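Local coordinates for protein discoidin-2 (PDB 2VMD) that binds galactose and N-acetylgalactosamine as a homotrimeric lectin and may take part in forming spores and their coat, at residues R218-S223 against T234-G239; G172-N177 against A242-T247. All coordinates share one frame; numbering follows the deposited sequence.

Interaction 1: R218-S223 against T234-G239; sequences RWEGKS and TFITWG. With MBG (methyl beta-D-galactopyranoside), chain D.
Arg-218 runs its aliphatic chain over one face of the Trp-238 indole, the two side chains crossing at about a right angle. CD sits above the five-membered ring, 3.6 Å from its centroid in a CH-pi contact, while CB lies over the middle of the ring system. Straight from CG to NE, the arginine carries its guanidinium past the indole to the galactoside of chain D, its plane turned 54° from that of the indole. There NE gives a 2.6 Å hydrogen bond to O4 of the sugar and NH2 a longer one to O5. Trp-238 adds its NE1 to O3 of the same sugar at 2.8 Å, almost straight at 170°, the sugar lying at the edge of the indole. With chi1 at -165°, OG1 of Thr-237 swings away from its own N and donates to Arg-218 O at 2.7 Å where the ladder ends. Farther along, Glu-220 and Ile-236 form a hydrogen-bonded antiparallel pair with side chains alongside, CB to CB 4.1 Å; Lys-222 and Thr-234 form the next such pair on the same face. Beyond the segments, Asp-213 and Asn-241 hold NH1 of Arg-218. This hairpin of strands 216-224 and 230-237 continues through strand 183-190 on one side; on the other, Arg-218 to Glu-220 join an antiparallel strand of the second subunit, whose Asp-209 also binds this sugar.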
loop_
_atom_site.group_PDB
_atom_site.type_symbol
_atom_site.label_atom_id
_atom_site.label_comp_id
_atom_site.label_asym_id
_atom_site.label_seq_id
_atom_site.Cartn_x
_atom_site.Cartn_y
_atom_site.Cartn_z
ATOM N N ARG A 218 11.163 30.348 28.929
ATOM C CA ARG A 218 11.863 29.059 28.862
ATOM C C ARG A 218 10.855 27.907 28.961
ATOM O O ARG A 218 10.240 27.703 30.017
ATOM C CB ARG A 218 12.888 28.952 29.977
ATOM C CG ARG A 218 13.923 30.060 29.992
ATOM C CD ARG A 218 14.873 29.838 31.166
ATOM N NE ARG A 218 15.905 30.863 31.258
ATOM C CZ ARG A 218 15.878 31.879 32.111
ATOM N NH1 ARG A 218 14.863 31.999 32.954
ATOM N NH2 ARG A 218 16.895 32.744 32.155
ATOM N N TRP A 219 10.665 27.171 27.872
ATOM C CA TRP A 219 9.819 25.960 27.927
ATOM C C TRP A 219 10.346 25.002 26.871
ATOM O O TRP A 219 10.959 25.416 25.857
ATOM C CB TRP A 219 8.277 26.223 27.831
ATOM C CG TRP A 219 7.788 26.862 26.538
ATOM C CD1 TRP A 219 7.457 28.161 26.355
ATOM C CD2 TRP A 219 7.600 26.222 25.266
ATOM N NE1 TRP A 219 7.092 28.382 25.054
ATOM C CE2 TRP A 219 7.174 27.210 24.361
ATOM C CE3 TRP A 219 7.758 24.907 24.806
ATOM C CZ2 TRP A 219 6.867 26.930 23.030
ATOM C CZ3 TRP A 219 7.469 24.623 23.493
ATOM C CH2 TRP A 219 7.026 25.634 22.605
ATOM N N GLU A 220 10.174 23.732 27.146
ATOM C CA GLU A 220 10.541 22.705 26.198
ATOM C C GLU A 220 9.698 21.466 26.426
ATOM O O GLU A 220 9.272 21.200 27.544
ATOM C CB GLU A 220 12.009 22.362 26.372
ATOM C CG GLU A 220 12.529 21.441 25.318
ATOM C CD GLU A 220 14.004 21.225 25.406
ATOM O OE1 GLU A 220 14.650 21.764 26.334
ATOM O OE2 GLU A 220 14.536 20.506 24.527
ATOM N N GLY A 221 9.458 20.708 25.360
ATOM C CA GLY A 221 8.804 19.408 25.468
ATOM C C GLY A 221 9.722 18.402 24.799
ATOM O O GLY A 221 10.417 18.730 23.842
ATOM N N LYS A 222 9.744 17.174 25.320
ATOM C CA LYS A 222 10.548 16.094 24.739
ATOM C C LYS A 222 9.695 14.841 24.813
ATOM O O LYS A 222 9.095 14.579 25.857
ATOM C CB LYS A 222 11.829 15.843 25.563
ATOM C CG LYS A 222 13.043 16.571 25.038
ATOM C CD LYS A 222 14.351 16.355 25.868
ATOM C CE LYS A 222 15.435 17.325 25.318
ATOM N NZ LYS A 222 16.780 17.358 26.013
ATOM N N SER A 223 9.660 14.065 23.727
ATOM C CA SER A 223 9.132 12.701 23.787
ATOM C C SER A 223 10.297 11.767 24.117
ATOM O O SER A 223 11.373 11.877 23.521
ATOM C CB SER A 223 8.447 12.315 22.474
ATOM O OG SER A 223 9.369 12.387 21.398
ATOM N N THR A 234 8.049 14.580 28.406
ATOM C CA THR A 234 8.688 15.307 29.475
ATOM C C THR A 234 8.540 16.805 29.199
ATOM O O THR A 234 9.061 17.293 28.188
ATOM C CB THR A 234 10.132 14.897 29.502
ATOM O OG1 THR A 234 10.171 13.467 29.647
ATOM C CG2 THR A 234 10.878 15.606 30.656
ATOM N N PHE A 235 7.776 17.503 30.051
ATOM C CA PHE A 235 7.619 18.972 29.993
ATOM C C PHE A 235 8.734 19.557 30.839
ATOM O O PHE A 235 8.957 19.065 31.961
ATOM C CB PHE A 235 6.257 19.395 30.563
ATOM C CG PHE A 235 5.075 18.889 29.768
ATOM C CD1 PHE A 235 4.464 19.702 28.834
ATOM C CD2 PHE A 235 4.594 17.589 29.949
ATOM C CE1 PHE A 235 3.385 19.254 28.095
ATOM C CE2 PHE A 235 3.513 17.114 29.199
ATOM C CZ PHE A 235 2.900 17.972 28.264
ATOM N N ILE A 236 9.437 20.569 30.311
ATOM C CA ILE A 236 10.665 21.093 30.945
ATOM C C ILE A 236 10.647 22.632 31.033
ATOM O O ILE A 236 10.276 23.310 30.061
ATOM C CB ILE A 236 11.933 20.700 30.155
ATOM C CG1 ILE A 236 11.941 19.193 29.834
ATOM C CG2 ILE A 236 13.193 21.106 30.954
ATOM C CD1 ILE A 236 12.966 18.791 28.724
ATOM N N THR A 237 10.983 23.176 32.203
ATOM C CA THR A 237 11.289 24.600 32.317
ATOM C C THR A 237 12.567 24.737 33.130
ATOM O O THR A 237 13.010 23.763 33.717
ATOM C CB THR A 237 10.116 25.475 32.848
ATOM O OG1 THR A 237 10.392 26.862 32.586
ATOM C CG2 THR A 237 9.811 25.271 34.329
ATOM N N TRP A 238 13.191 25.909 33.094
ATOM C CA TRP A 238 14.414 26.112 33.883
ATOM C C TRP A 238 14.532 27.598 34.232
ATOM O O TRP A 238 13.557 28.340 34.044
ATOM C CB TRP A 238 15.652 25.479 33.204
ATOM C CG TRP A 238 15.995 26.094 31.866
ATOM C CD1 TRP A 238 17.043 26.933 31.600
ATOM C CD2 TRP A 238 15.309 25.892 30.616
ATOM N NE1 TRP A 238 17.054 27.275 30.256
ATOM C CE2 TRP A 238 16.013 26.634 29.624
ATOM C CE3 TRP A 238 14.196 25.131 30.224
ATOM C CZ2 TRP A 238 15.588 26.684 28.272
ATOM C CZ3 TRP A 238 13.786 25.162 28.886
ATOM C CH2 TRP A 238 14.478 25.951 27.920
ATOM N N GLY A 239 15.671 28.028 34.764
ATOM C CA GLY A 239 15.724 29.305 35.483
ATOM C C GLY A 239 14.582 29.392 36.491
ATOM O O GLY A 239 14.309 28.422 37.203
HETATM C C1 MBG D . 20.463 31.152 31.307
HETATM C C2 MBG D . 19.736 29.876 30.833
HETATM C C3 MBG D . 19.630 29.904 29.314
HETATM C C4 MBG D . 18.951 31.198 28.846
HETATM C C5 MBG D . 19.677 32.399 29.473
HETATM C C6 MBG D . 19.006 33.711 29.085
HETATM C C7 MBG D . 19.792 30.347 33.476
HETATM O O1 MBG D . 20.719 31.190 32.730
HETATM O O2 MBG D . 20.395 28.659 31.201
HETATM O O3 MBG D . 18.951 28.722 28.859
HETATM O O4 MBG D . 17.568 31.191 29.242
HETATM O O5 MBG D . 19.677 32.310 30.901
HETATM O O6 MBG D . 19.871 34.803 29.432
#

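Interaction 2: G172-N177 against A242-T247; sequences GDRSLN and AVYDLT. With MBG (methyl beta-D-galactopyranoside), chain B.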
loop_
_atom_site.group_PDB
_atom_site.type_symbol
_atom_site.label_atom_id
_atom_site.label_comp_id
_atom_site.label_asym_id
_atom_site.label_seq_id
_atom_site.Cartn_x
_atom_site.Cartn_y
_atom_site.Cartn_z
ATOM N N GLY A 172 -1.671 19.872 32.465
ATOM C CA GLY A 172 -2.998 19.700 33.039
ATOM C C GLY A 172 -3.121 20.070 34.511
ATOM O O GLY A 172 -4.218 19.979 35.096
ATOM N N ASP A 173 -2.006 20.483 35.106
ATOM C CA ASP A 173 -1.989 20.974 36.485
ATOM C C ASP A 173 -0.844 21.968 36.728
ATOM O O ASP A 173 -0.144 22.371 35.779
ATOM C CB ASP A 173 -1.976 19.811 37.498
ATOM C CG ASP A 173 -0.641 19.110 37.572
ATOM O OD1 ASP A 173 0.373 19.618 36.996
ATOM O OD2 ASP A 173 -0.603 18.038 38.224
ATOM N N ARG A 174 -0.659 22.375 37.996
ATOM C CA ARG A 174 0.310 23.446 38.293
ATOM C C ARG A 174 1.695 22.964 38.685
ATOM O O ARG A 174 2.404 23.688 39.388
ATOM C CB ARG A 174 -0.208 24.438 39.343
ATOM C CG ARG A 174 -1.640 24.908 39.139
ATOM C CD ARG A 174 -1.801 25.871 37.954
ATOM N NE ARG A 174 -1.786 25.212 36.632
ATOM C CZ ARG A 174 -2.836 24.630 36.054
ATOM N NH1 ARG A 174 -4.015 24.581 36.684
ATOM N NH2 ARG A 174 -2.706 24.081 34.850
ATOM N N SER A 175 2.078 21.782 38.207
ATOM C CA SER A 175 3.372 21.143 38.547
ATOM C C SER A 175 4.609 21.976 38.239
ATOM O O SER A 175 5.641 21.895 38.942
ATOM C CB SER A 175 3.507 19.849 37.756
ATOM O OG SER A 175 2.537 18.936 38.196
ATOM N N LEU A 176 4.535 22.713 37.138
ATOM C CA LEU A 176 5.673 23.506 36.696
ATOM C C LEU A 176 5.479 24.978 37.037
ATOM O O LEU A 176 6.277 25.807 36.618
ATOM C CB LEU A 176 5.926 23.330 35.199
ATOM C CG LEU A 176 6.618 22.069 34.688
ATOM C CD1 LEU A 176 7.174 22.328 33.266
ATOM C CD2 LEU A 176 7.746 21.549 35.645
ATOM N N ASN A 177 4.417 25.285 37.794
ATOM C CA ASN A 177 4.024 26.677 38.007
ATOM C C ASN A 177 4.761 27.446 39.129
ATOM O O ASN A 177 4.320 28.520 39.520
ATOM C CB ASN A 177 2.523 26.785 38.215
ATOM C CG ASN A 177 1.996 28.173 37.919
ATOM O OD1 ASN A 177 2.349 28.790 36.912
ATOM N ND2 ASN A 177 1.125 28.669 38.798
ATOM N N ALA A 242 7.695 30.136 35.623
ATOM C CA ALA A 242 6.512 29.465 36.141
ATOM C C ALA A 242 5.648 29.116 34.937
ATOM O O ALA A 242 5.149 30.002 34.254
ATOM C CB ALA A 242 5.775 30.388 37.094
ATOM N N VAL A 243 5.528 27.826 34.651
ATOM C CA VAL A 243 4.723 27.355 33.518
ATOM C C VAL A 243 3.423 26.844 34.113
ATOM O O VAL A 243 3.446 25.888 34.892
ATOM C CB VAL A 243 5.445 26.240 32.743
ATOM C CG1 VAL A 243 4.519 25.656 31.643
ATOM C CG2 VAL A 243 6.798 26.728 32.174
ATOM N N TYR A 244 2.321 27.495 33.734
ATOM C CA TYR A 244 0.958 27.191 34.193
ATOM C C TYR A 244 0.366 25.998 33.435
ATOM O O TYR A 244 -0.186 25.069 34.068
ATOM C CB TYR A 244 0.070 28.422 34.065
ATOM C CG TYR A 244 -1.272 28.386 34.780
ATOM C CD1 TYR A 244 -1.442 29.036 36.007
ATOM C CD2 TYR A 244 -2.375 27.735 34.212
ATOM C CE1 TYR A 244 -2.676 29.010 36.664
ATOM C CE2 TYR A 244 -3.606 27.721 34.845
ATOM C CZ TYR A 244 -3.751 28.355 36.070
ATOM O OH TYR A 244 -4.995 28.334 36.694
ATOM N N ASP A 245 0.541 25.981 32.114
ATOM C CA ASP A 245 0.188 24.803 31.302
ATOM C C ASP A 245 0.908 24.870 29.974
ATOM O O ASP A 245 1.216 25.966 29.495
ATOM C CB ASP A 245 -1.327 24.777 31.053
ATOM C CG ASP A 245 -1.883 23.360 30.734
ATOM O OD1 ASP A 245 -1.185 22.332 30.922
ATOM O OD2 ASP A 245 -3.064 23.288 30.322
ATOM N N LEU A 246 1.108 23.699 29.349
ATOM C CA LEU A 246 1.644 23.604 27.993
ATOM C C LEU A 246 0.885 22.445 27.352
ATOM O O LEU A 246 0.531 21.488 28.054
ATOM C CB LEU A 246 3.147 23.251 28.018
ATOM C CG LEU A 246 4.232 24.285 28.334
ATOM C CD1 LEU A 246 5.636 23.610 28.560
ATOM C CD2 LEU A 246 4.283 25.377 27.286
ATOM N N THR A 247 0.557 22.550 26.066
ATOM C CA THR A 247 -0.078 21.423 25.328
ATOM C C THR A 247 0.720 21.138 24.040
ATOM O O THR A 247 1.057 22.078 23.322
ATOM C CB THR A 247 -1.549 21.737 24.947
ATOM O OG1 THR A 247 -2.288 22.092 26.127
ATOM C CG2 THR A 247 -2.257 20.532 24.224
HETATM C C1 MBG B . -5.109 33.163 35.263
HETATM C C2 MBG B . -5.394 32.443 33.928
HETATM C C3 MBG B . -4.491 31.221 33.822
HETATM C C4 MBG B . -3.020 31.627 33.988
HETATM C C5 MBG B . -2.867 32.441 35.283
HETATM C C6 MBG B . -1.433 32.916 35.469
HETATM C C7 MBG B . -6.547 34.839 34.303
HETATM O O1 MBG B . -5.983 34.283 35.527
HETATM O O2 MBG B . -6.748 31.996 33.787
HETATM O O3 MBG B . -4.745 30.544 32.581
HETATM O O4 MBG B . -2.599 32.409 32.856
HETATM O O5 MBG B . -3.715 33.593 35.266
HETATM O O6 MBG B . -1.268 33.404 36.809
HETATM O O HOH W 1 2.400 23.535 35.450
HETATM O O HOH W 2 2.700 30.775 35.117
#
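Arg-174 lays its guanidinium flat on the ring of Tyr-244, the planes only 3° apart and the centres 3.8 Å from each other, a stacked cation-pi pair. The tail comes down on the same face, with CD 3.6 Å from the ring centroid. Bends at chi2 (-72°) and chi3 (77°) bring the chain over the ring. From there NE and NH2 grip Tyr-244 O side-on, at 3.0 and 2.8 Å, with the oxygen near the guanidinium plane; stack and bonds together fix the rotation of the group. Against the opposite face of the tyrosine lies the galactoside of chain B, its C4 3.6 Å from CD1 of Tyr-244, so the ring is sandwiched between arginine and sugar, the familiar aromatic platform of galactose-binding lectins. Asp-209 of the same chain bonds this sugar, and Arg-218 and Trp-238 of the third subunit complete the site. Tyr-244 and Asp-245 both face Asp-209 in a classic beta bulge of strand 242-254. Outward from the ring, Asn-177 sets its amide nearly perpendicular to it, and water 2 bridges Asn-177 OD1 to Ala-242 O. A type I turn from Arg-174 to Asn-177 shapes the loop; Val-243 N bonds to Leu-176 O, in the third position of the turn, with the CB atoms of these two residues packed together. Water 1 accepts from Leu-176 N and lies close to Val-243 O, between loop and strand. At the loop's start Gly-172 N donates to Asp-245 OD1 at 2.9 Å, nearly straight but from above the carboxylate plane, while Lys-207 pairs with OD2. Asp-173 OD1 accepts from Ser-175 N, an Asx turn, and also from Ser-175 OG, both from the same face of the carboxylate.

In the fold
Interactions 1 and 2 each supply part of a galactose site, Asp-209 adding a further bond, but within one chain they serve different sugars. Arg-218 and Trp-238 of interaction 1 reach the galactoside shared with the second subunit; Tyr-244 of interaction 2 stacks on the one shared with the third, where that subunit's Arg-218 and Trp-238 do the same work. Their centres are 10 Å apart, and they meet in the hydrophobic interior of the lectin-like region: Thr-237 CB lies 3.6 Å from Val-243 CG2, and Trp-219 CB 3.8 Å from Leu-246 CD1. Strands 230-237 and 242-254, consecutive in the chain, belong, within the chain, to separate three-stranded sheets, so this packing joins the two sheets.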